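Local structure of GTP-sensing transcriptional pleiotropic repressor CodY (Clostridioides difficile, 5N0L) at residues A[104-118]-A[128-140]. The protein binds isoleucine in its GAF domain and probably represses transcription of many genes in response to nutrients, as a GTP-sensing regulator. Residues are numbered along the deposited sequence; the frame is centred on the assembly and turned at random.
Sequences FPEEHGRLQKYTTVV and GTLVLSRYSNSFN. With ILE (isoleucine), chain G.
Y114, T116 and V118 pair with R134, L132 and L130 through six antiparallel backbone hydrogen bonds, the strand axes running 169° apart in direction and approaching to 4.7 Å. Between these pairs, T115 and S133 form a non-hydrogen-bonded pair whose hydroxyls bond instead, OG1 to OG at 3.0 Å; the anti chi1 of S133 (-176°) sets OG against T115 OG1. V117, on the face of T115 and S133, brings CG1 to 3.3 Å from T129 CG2, tighter than usual van der Waals contact. K113 lays CG over one face of the Y135 ring, 3.7 Å from its centroid, a CH-pi contact. A bend at chi3 (80°) then carries its ammonium to the bound isoleucine, where K113 NZ donates to the ligand O at 2.7 Å. The ligand's amino N donates to E107 OE1 at 2.9 Å, while R110 grips both E107 carboxylate oxygens side-on with NE and NH1, holding the acceptor in place. F104 covers the aliphatic tip, ligand CD1 lying over its ring face. On the reverse face, S138 CB sits over the Y114 ring, 4.0 Å from its centroid, and the R134 guanidinium lies over one F139 ring face, offset toward its rim, while NE bonds N137 O and NH2 bonds S138 O. D63 OD2 salt-bridges K113 NZ and hydrogen-bonds Y135 OH. Strand 125-134 is central in the five-stranded antiparallel GAF sheet, between 43-48 and 114-122; 92-95 borders 114-122 beyond, and helix 79-85 touches F104 and T129.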
ATOM      1  N   PHE A 104      26.570  26.397   3.935  1.00 25.60           N
ATOM      2  CA  PHE A 104      27.136  25.359   4.805  1.00 25.17           C
ATOM      3  C   PHE A 104      28.214  26.033   5.614  1.00 23.88           C
ATOM      4  O   PHE A 104      29.422  25.983   5.270  1.00 26.68           O
ATOM      5  CB  PHE A 104      27.678  24.186   3.996  1.00 24.08           C
ATOM      6  CG  PHE A 104      26.689  23.523   3.151  1.00 25.00           C
ATOM      7  CD1 PHE A 104      25.608  22.797   3.667  1.00 26.08           C
ATOM      8  CD2 PHE A 104      26.842  23.542   1.737  1.00 25.59           C
ATOM      9  CE1 PHE A 104      24.722  22.161   2.873  1.00 26.30           C
ATOM     10  CE2 PHE A 104      25.929  22.921   0.910  1.00 26.44           C
ATOM     11  CZ  PHE A 104      24.856  22.202   1.430  1.00 29.94           C
ATOM     12  N   PRO A 105      27.815  26.636   6.786  1.00 27.85           N
ATOM     13  CA  PRO A 105      28.806  27.510   7.418  1.00 35.33           C
ATOM     14  C   PRO A 105      29.993  26.906   8.115  1.00 30.84           C
ATOM     15  O   PRO A 105      30.887  27.668   8.495  1.00 40.79           O
ATOM     16  CB  PRO A 105      27.977  28.316   8.415  1.00 38.96           C
ATOM     17  CG  PRO A 105      26.700  28.448   7.797  1.00 32.53           C
ATOM     18  CD  PRO A 105      26.459  27.151   7.079  1.00 35.79           C
ATOM     19  N   GLU A 106      30.016  25.576   8.261  1.00 31.85           N
ATOM     20  CA  GLU A 106      31.068  24.891   8.950  1.00 34.63           C
ATOM     21  C   GLU A 106      32.074  24.268   8.024  1.00 38.90           C
ATOM     22  O   GLU A 106      32.802  23.309   8.391  1.00 37.14           O
ATOM     23  CB  GLU A 106      30.457  23.744   9.825  1.00 36.76           C
ATOM     24  CG  GLU A 106      29.394  24.164  10.813  1.00 40.42           C
ATOM     25  CD  GLU A 106      29.869  25.339  11.603  1.00 44.58           C
ATOM     26  OE1 GLU A 106      30.949  25.202  12.243  1.00 58.46           O
ATOM     27  OE2 GLU A 106      29.203  26.408  11.534  1.00 51.95           O
ATOM     28  N   GLU A 107      32.172  24.779   6.812  1.00 30.23           N
ATOM     29  CA  GLU A 107      33.015  24.103   5.888  1.00 30.55           C
ATOM     30  C   GLU A 107      34.418  24.652   5.765  1.00 30.59           C
ATOM     31  O   GLU A 107      35.102  24.362   4.704  1.00 34.83           O
ATOM     32  CB  GLU A 107      32.340  24.092   4.488  1.00 29.29           C
ATOM     33  CG  GLU A 107      31.092  23.274   4.436  1.00 27.02           C
ATOM     34  CD  GLU A 107      31.281  21.847   4.888  1.00 29.28           C
ATOM     35  OE1 GLU A 107      32.091  21.169   4.210  1.00 29.32           O
ATOM     36  OE2 GLU A 107      30.615  21.415   5.939  1.00 29.58           O
ATOM     37  N   HIS A 108      34.928  25.331   6.793  1.00 40.86           N
ATOM     38  CA  HIS A 108      36.167  26.138   6.650  1.00 43.20           C
ATOM     39  C   HIS A 108      37.486  25.433   6.170  1.00 52.86           C
ATOM     40  O   HIS A 108      38.362  26.102   5.502  1.00 61.90           O
ATOM     41  CB  HIS A 108      36.415  27.076   7.847  1.00 43.14           C
ATOM     42  CG  HIS A 108      36.541  28.517   7.433  1.00 67.20           C
ATOM     43  ND1 HIS A 108      37.480  28.941   6.503  1.00 77.39           N
ATOM     44  CD2 HIS A 108      35.803  29.614   7.747  1.00 79.31           C
ATOM     45  CE1 HIS A 108      37.333  30.238   6.281  1.00 86.95           C
ATOM     46  NE2 HIS A 108      36.330  30.672   7.033  1.00 88.53           N
ATOM     47  N   GLY A 109      37.663  24.128   6.430  1.00 48.84           N
ATOM     48  CA  GLY A 109      38.823  23.429   5.742  1.00 42.35           C
ATOM     49  C   GLY A 109      38.526  22.784   4.362  1.00 41.38           C
ATOM     50  O   GLY A 109      39.371  22.061   3.810  1.00 45.18           O
ATOM     51  N   ARG A 110      37.332  23.007   3.802  1.00 37.88           N
ATOM     52  CA  ARG A 110      36.845  22.175   2.677  1.00 34.72           C
ATOM     53  C   ARG A 110      36.325  23.100   1.569  1.00 33.49           C
ATOM     54  O   ARG A 110      35.388  22.774   0.855  1.00 28.28           O
ATOM     55  CB  ARG A 110      35.728  21.221   3.148  1.00 37.45           C
ATOM     56  CG  ARG A 110      36.183  20.208   4.181  1.00 38.33           C
ATOM     57  CD  ARG A 110      35.118  19.185   4.533  1.00 34.00           C
ATOM     58  NE  ARG A 110      33.985  19.673   5.359  1.00 39.23           N
ATOM     59  CZ  ARG A 110      33.782  19.392   6.653  1.00 37.91           C
ATOM     60  NH1 ARG A 110      32.703  19.850   7.253  1.00 33.12           N
ATOM     61  NH2 ARG A 110      34.658  18.685   7.359  1.00 40.24           N
ATOM     62  N   LEU A 111      36.958  24.264   1.418  1.00 30.02           N
ATOM     63  CA  LEU A 111      36.400  25.323   0.562  1.00 34.53           C
ATOM     64  C   LEU A 111      36.804  25.088  -0.854  1.00 27.19           C
ATOM     65  O   LEU A 111      36.203  25.728  -1.734  1.00 34.12           O
ATOM     66  CB  LEU A 111      36.771  26.754   0.994  1.00 34.73           C
ATOM     67  CG  LEU A 111      36.282  27.088   2.447  1.00 31.11           C
ATOM     68  CD1 LEU A 111      36.755  28.489   2.814  1.00 42.43           C
ATOM     69  CD2 LEU A 111      34.756  26.961   2.534  1.00 34.07           C
ATOM     70  N   GLN A 112      37.771  24.193  -1.070  1.00 28.65           N
ATOM     71  CA  GLN A 112      38.225  23.799  -2.468  1.00 28.20           C
ATOM     72  C   GLN A 112      37.288  22.790  -3.137  1.00 29.86           C
ATOM     73  O   GLN A 112      37.402  22.439  -4.282  1.00 31.09           O
ATOM     74  CB  GLN A 112      39.655  23.271  -2.538  1.00 34.68           C
ATOM     75  CG  GLN A 112      40.573  23.493  -1.375  1.00 50.24           C
ATOM     76  CD  GLN A 112      40.483  22.331  -0.390  1.00 59.34           C
ATOM     77  OE1 GLN A 112      41.255  21.344  -0.535  1.00 59.86           O
ATOM     78  NE2 GLN A 112      39.527  22.418   0.609  1.00 35.50           N
ATOM     79  N   LYS A 113      36.297  22.309  -2.452  1.00 25.20           N
ATOM     80  CA  LYS A 113      35.373  21.363  -3.013  1.00 23.49           C
ATOM     81  C   LYS A 113      34.287  22.026  -3.888  1.00 19.81           C
ATOM     82  O   LYS A 113      34.055  23.218  -3.821  1.00 26.43           O
ATOM     83  CB  LYS A 113      34.658  20.613  -1.855  1.00 24.14           C
ATOM     84  CG  LYS A 113      35.707  19.822  -1.093  1.00 27.41           C
ATOM     85  CD  LYS A 113      35.077  18.959  -0.006  1.00 27.58           C
ATOM     86  CE  LYS A 113      34.503  17.718  -0.567  1.00 24.92           C
ATOM     87  NZ  LYS A 113      33.984  16.719   0.443  1.00 26.30           N
ATOM     88  N   TYR A 114      33.726  21.209  -4.770  1.00 22.56           N
ATOM     89  CA  TYR A 114      32.574  21.578  -5.556  1.00 22.36           C
ATOM     90  C   TYR A 114      31.411  20.847  -4.988  1.00 19.68           C
ATOM     91  O   TYR A 114      31.473  19.624  -4.877  1.00 20.76           O
ATOM     92  CB  TYR A 114      32.741  21.108  -7.028  1.00 21.66           C
ATOM     93  CG  TYR A 114      33.960  21.794  -7.702  1.00 21.31           C
ATOM     94  CD1 TYR A 114      33.796  23.017  -8.323  1.00 25.64           C
ATOM     95  CD2 TYR A 114      35.197  21.218  -7.700  1.00 23.68           C
ATOM     96  CE1 TYR A 114      34.888  23.649  -8.907  1.00 26.91           C
ATOM     97  CE2 TYR A 114      36.316  21.833  -8.299  1.00 23.17           C
ATOM     98  CZ  TYR A 114      36.147  23.076  -8.879  1.00 21.32           C
ATOM     99  OH  TYR A 114      37.236  23.680  -9.554  1.00 25.86           O
ATOM    100  N   THR A 115      30.378  21.592  -4.697  1.00 21.92           N
ATOM    101  CA  THR A 115      29.151  21.015  -4.148  1.00 22.98           C
ATOM    102  C   THR A 115      27.913  21.403  -4.973  1.00 21.00           C
ATOM    103  O   THR A 115      27.726  22.590  -5.324  1.00 26.92           O
ATOM    104  CB  THR A 115      29.007  21.499  -2.670  1.00 25.82           C
ATOM    105  OG1 THR A 115      30.152  21.015  -1.947  1.00 27.60           O
ATOM    106  CG2 THR A 115      27.640  20.894  -2.102  1.00 28.57           C
ATOM    107  N   THR A 116      27.123  20.411  -5.330  1.00 18.33           N
ATOM    108  CA  THR A 116      25.883  20.585  -5.991  1.00 21.38           C
ATOM    109  C   THR A 116      24.704  20.190  -5.084  1.00 22.06           C
ATOM    110  O   THR A 116      24.739  19.112  -4.455  1.00 24.71           O
ATOM    111  CB  THR A 116      25.907  19.793  -7.287  1.00 23.22           C
ATOM    112  OG1 THR A 116      26.899  20.443  -8.164  1.00 23.92           O
ATOM    113  CG2 THR A 116      24.535  19.748  -7.977  1.00 27.50           C
ATOM    114  N   VAL A 117      23.709  21.028  -5.073  1.00 22.01           N
ATOM    115  CA  VAL A 117      22.497  20.862  -4.210  1.00 21.70           C
ATOM    116  C   VAL A 117      21.247  20.834  -5.065  1.00 23.69           C
ATOM    117  O   VAL A 117      20.918  21.812  -5.842  1.00 25.08           O
ATOM    118  CB  VAL A 117      22.439  21.976  -3.173  1.00 23.19           C
ATOM    119  CG1 VAL A 117      21.247  21.728  -2.200  1.00 23.68           C
ATOM    120  CG2 VAL A 117      23.770  22.132  -2.425  1.00 26.06           C
ATOM    121  N   VAL A 118      20.610  19.668  -5.015  1.00 20.55           N
ATOM    122  CA  VAL A 118      19.460  19.383  -5.853  1.00 21.65           C
ATOM    123  C   VAL A 118      18.222  19.195  -5.005  1.00 20.92           C
ATOM    124  O   VAL A 118      18.188  18.195  -4.223  1.00 22.76           O
ATOM    125  CB  VAL A 118      19.651  18.158  -6.717  1.00 21.67           C
ATOM    126  CG1 VAL A 118      18.452  17.975  -7.661  1.00 23.93           C
ATOM    127  CG2 VAL A 118      20.986  18.267  -7.469  1.00 24.72           C
ATOM    128  N   GLY A 128      12.852  16.863   0.257  1.00 22.96           N
ATOM    129  CA  GLY A 128      14.179  16.686   0.737  1.00 24.43           C
ATOM    130  C   GLY A 128      15.205  17.322  -0.256  1.00 20.81           C
ATOM    131  O   GLY A 128      14.784  18.170  -1.094  1.00 24.46           O
ATOM    132  N   THR A 129      16.442  16.935  -0.081  1.00 21.94           N
ATOM    133  CA  THR A 129      17.593  17.503  -0.830  1.00 21.18           C
ATOM    134  C   THR A 129      18.621  16.470  -1.068  1.00 23.80           C
ATOM    135  O   THR A 129      18.913  15.624  -0.270  1.00 21.17           O
ATOM    136  CB  THR A 129      18.188  18.714  -0.033  1.00 24.20           C
ATOM    137  OG1 THR A 129      17.165  19.645   0.344  1.00 21.49           O
ATOM    138  CG2 THR A 129      19.197  19.530  -0.832  1.00 25.84           C
ATOM    139  N   LEU A 130      19.193  16.485  -2.303  1.00 20.28           N
ATOM    140  CA  LEU A 130      20.282  15.641  -2.652  1.00 22.10           C
ATOM    141  C   LEU A 130      21.499  16.586  -2.691  1.00 21.64           C
ATOM    142  O   LEU A 130      21.474  17.632  -3.367  1.00 23.37           O
ATOM    143  CB  LEU A 130      20.024  14.965  -4.016  1.00 19.23           C
ATOM    144  CG  LEU A 130      21.147  14.147  -4.533  1.00 19.94           C
ATOM    145  CD1 LEU A 130      21.441  12.826  -3.874  1.00 25.82           C
ATOM    146  CD2 LEU A 130      20.862  13.796  -6.049  1.00 19.75           C
ATOM    147  N   VAL A 131      22.542  16.239  -1.975  1.00 20.33           N
ATOM    148  CA  VAL A 131      23.792  16.993  -1.850  1.00 22.45           C
ATOM    149  C   VAL A 131      24.950  16.128  -2.297  1.00 22.22           C
ATOM    150  O   VAL A 131      25.117  14.943  -1.942  1.00 20.51           O
ATOM    151  CB  VAL A 131      24.041  17.494  -0.402  1.00 23.17           C
ATOM    152  CG1 VAL A 131      25.318  18.291  -0.361  1.00 24.26           C
ATOM    153  CG2 VAL A 131      22.905  18.345   0.074  1.00 22.71           C
ATOM    154  N   LEU A 132      25.736  16.662  -3.285  1.00 20.31           N
ATOM    155  CA  LEU A 132      26.793  15.925  -3.881  1.00 23.91           C
ATOM    156  C   LEU A 132      28.021  16.792  -3.814  1.00 21.23           C
ATOM    157  O   LEU A 132      27.923  17.998  -4.019  1.00 23.53           O
ATOM    158  CB  LEU A 132      26.523  15.606  -5.365  1.00 22.71           C
ATOM    159  CG  LEU A 132      25.235  14.827  -5.562  1.00 27.34           C
ATOM    160  CD1 LEU A 132      24.383  15.583  -6.512  1.00 37.61           C
ATOM    161  CD2 LEU A 132      25.412  13.434  -6.059  1.00 43.04           C
ATOM    162  N   SER A 133      29.143  16.200  -3.408  1.00 20.40           N
ATOM    163  CA  SER A 133      30.342  16.981  -3.162  1.00 20.17           C
ATOM    164  C   SER A 133      31.621  16.257  -3.441  1.00 20.52           C
ATOM    165  O   SER A 133      31.730  15.096  -3.163  1.00 19.57           O
ATOM    166  CB  SER A 133      30.333  17.511  -1.759  1.00 23.49           C
ATOM    167  OG  SER A 133      31.420  18.356  -1.445  1.00 29.84           O
ATOM    168  N   ARG A 134      32.596  16.924  -4.124  1.00 20.88           N
ATOM    169  CA  ARG A 134      33.827  16.274  -4.470  1.00 20.53           C
ATOM    170  C   ARG A 134      34.946  17.309  -4.688  1.00 17.39           C
ATOM    171  O   ARG A 134      34.711  18.522  -4.857  1.00 21.05           O
ATOM    172  CB  ARG A 134      33.650  15.349  -5.695  1.00 22.28           C
ATOM    173  CG  ARG A 134      33.475  16.217  -6.978  1.00 21.11           C
ATOM    174  CD  ARG A 134      33.130  15.287  -8.079  1.00 21.20           C
ATOM    175  NE  ARG A 134      33.038  15.974  -9.424  1.00 22.42           N
ATOM    176  CZ  ARG A 134      32.505  15.394 -10.485  1.00 22.78           C
ATOM    177  NH1 ARG A 134      32.050  14.156 -10.477  1.00 24.63           N
ATOM    178  NH2 ARG A 134      32.537  16.090 -11.704  1.00 23.45           N
ATOM    179  N   TYR A 135      36.146  16.837  -4.630  1.00 18.64           N
ATOM    180  CA  TYR A 135      37.344  17.650  -4.830  1.00 20.35           C
ATOM    181  C   TYR A 135      37.611  17.648  -6.382  1.00 21.01           C
ATOM    182  O   TYR A 135      37.120  16.806  -7.101  1.00 19.94           O
ATOM    183  CB  TYR A 135      38.585  17.059  -4.207  1.00 20.66           C
ATOM    184  CG  TYR A 135      38.537  17.162  -2.597  1.00 21.43           C
ATOM    185  CD1 TYR A 135      38.901  18.322  -2.013  1.00 24.67           C
ATOM    186  CD2 TYR A 135      38.085  16.134  -1.865  1.00 27.01           C
ATOM    187  CE1 TYR A 135      38.840  18.538  -0.645  1.00 26.41           C
ATOM    188  CE2 TYR A 135      38.048  16.280  -0.483  1.00 24.96           C
ATOM    189  CZ  TYR A 135      38.381  17.474   0.106  1.00 29.14           C
ATOM    190  OH  TYR A 135      38.313  17.650   1.494  1.00 29.66           O
ATOM    191  N   SER A 136      38.358  18.660  -6.720  1.00 21.07           N
ATOM    192  CA  SER A 136      39.193  18.684  -8.028  0.50 21.85           C
ATOM    193  C   SER A 136      38.350  19.013  -9.271  1.00 21.06           C
ATOM    194  O   SER A 136      38.768  19.872 -10.061  1.00 24.31           O
ATOM    195  CB  SER A 136      39.996  17.395  -8.183  0.50 23.33           C
ATOM    196  OG  SER A 136      40.992  17.413  -9.260  0.50 22.28           O
ATOM    197  N   ASN A 137      37.285  18.327  -9.527  1.00 20.20           N
ATOM    198  CA  ASN A 137      36.413  18.482 -10.716  1.00 24.42           C
ATOM    199  C   ASN A 137      35.089  19.109 -10.479  1.00 23.32           C
ATOM    200  O   ASN A 137      34.206  18.534  -9.801  1.00 21.85           O
ATOM    201  CB  ASN A 137      36.277  17.129 -11.442  1.00 23.96           C
ATOM    202  CG  ASN A 137      37.646  16.643 -12.037  1.00 27.65           C
ATOM    203  OD1 ASN A 137      38.287  17.352 -12.878  1.00 29.51           O
ATOM    204  ND2 ASN A 137      38.079  15.432 -11.632  1.00 27.71           N
ATOM    205  N   SER A 138      34.790  20.194 -11.190  1.00 22.93           N
ATOM    206  CA  SER A 138      33.472  20.692 -11.232  1.00 23.46           C
ATOM    207  C   SER A 138      32.501  19.705 -11.884  1.00 22.77           C
ATOM    208  O   SER A 138      32.911  18.793 -12.655  1.00 21.24           O
ATOM    209  CB  SER A 138      33.465  22.011 -11.988  1.00 26.98           C
ATOM    210  OG  SER A 138      34.084  21.743 -13.270  1.00 27.18           O
ATOM    211  N   PHE A 139      31.220  19.810 -11.555  1.00 23.89           N
ATOM    212  CA  PHE A 139      30.163  19.016 -12.148  1.00 22.85           C
ATOM    213  C   PHE A 139      29.818  19.642 -13.482  1.00 25.00           C
ATOM    214  O   PHE A 139      29.851  20.835 -13.630  1.00 30.50           O
ATOM    215  CB  PHE A 139      28.977  19.016 -11.230  1.00 22.08           C
ATOM    216  CG  PHE A 139      29.271  18.256  -9.915  1.00 22.63           C
ATOM    217  CD1 PHE A 139      29.216  16.934  -9.902  1.00 24.86           C
ATOM    218  CD2 PHE A 139      29.630  18.922  -8.762  1.00 25.71           C
ATOM    219  CE1 PHE A 139      29.446  16.162  -8.711  1.00 22.93           C
ATOM    220  CE2 PHE A 139      29.860  18.164  -7.568  1.00 22.13           C
ATOM    221  CZ  PHE A 139      29.784  16.803  -7.576  1.00 22.59           C
ATOM    222  N   ASN A 140      29.490  18.808 -14.429  1.00 23.28           N
ATOM    223  CA  ASN A 140      29.063  19.328 -15.773  1.00 22.88           C
ATOM    224  C   ASN A 140      27.606  18.994 -15.968  1.00 24.39           C
ATOM    225  O   ASN A 140      26.900  18.406 -15.057  1.00 21.32           O
ATOM    226  CB  ASN A 140      30.077  18.747 -16.762  1.00 23.60           C
ATOM    227  CG  ASN A 140      29.974  17.242 -16.930  1.00 24.15           C
ATOM    228  OD1 ASN A 140      28.851  16.638 -16.880  1.00 25.50           O
ATOM    229  ND2 ASN A 140      31.142  16.587 -17.136  1.00 25.75           N
TER
HETATM  230  N   ILE G 201      30.842  18.557   4.536  1.00 31.56           N
HETATM  231  CA  ILE G 201      30.153  18.091   3.295  1.00 31.98           C
HETATM  232  C   ILE G 201      31.113  17.289   2.453  1.00 31.93           C
HETATM  233  O   ILE G 201      32.212  17.773   2.190  1.00 30.98           O
HETATM  234  CB  ILE G 201      29.590  19.273   2.535  1.00 32.63           C
HETATM  235  CG1 ILE G 201      28.482  19.924   3.376  1.00 34.42           C
HETATM  236  CG2 ILE G 201      28.937  18.822   1.272  1.00 33.97           C
HETATM  237  CD1 ILE G 201      27.154  19.189   3.381  1.00 28.60           C
HETATM  238  OXT ILE G 201      30.786  16.160   2.154  1.00 30.06           O
HETATM  239  O   HOH W   1      40.100  19.104   3.001  1.00 51.49           O
HETATM  240  O   HOH W   2      39.251  20.521  -5.117  1.00 33.19           O
HETATM  241  O   HOH W   3      33.665  14.474  -1.205  1.00 24.23           O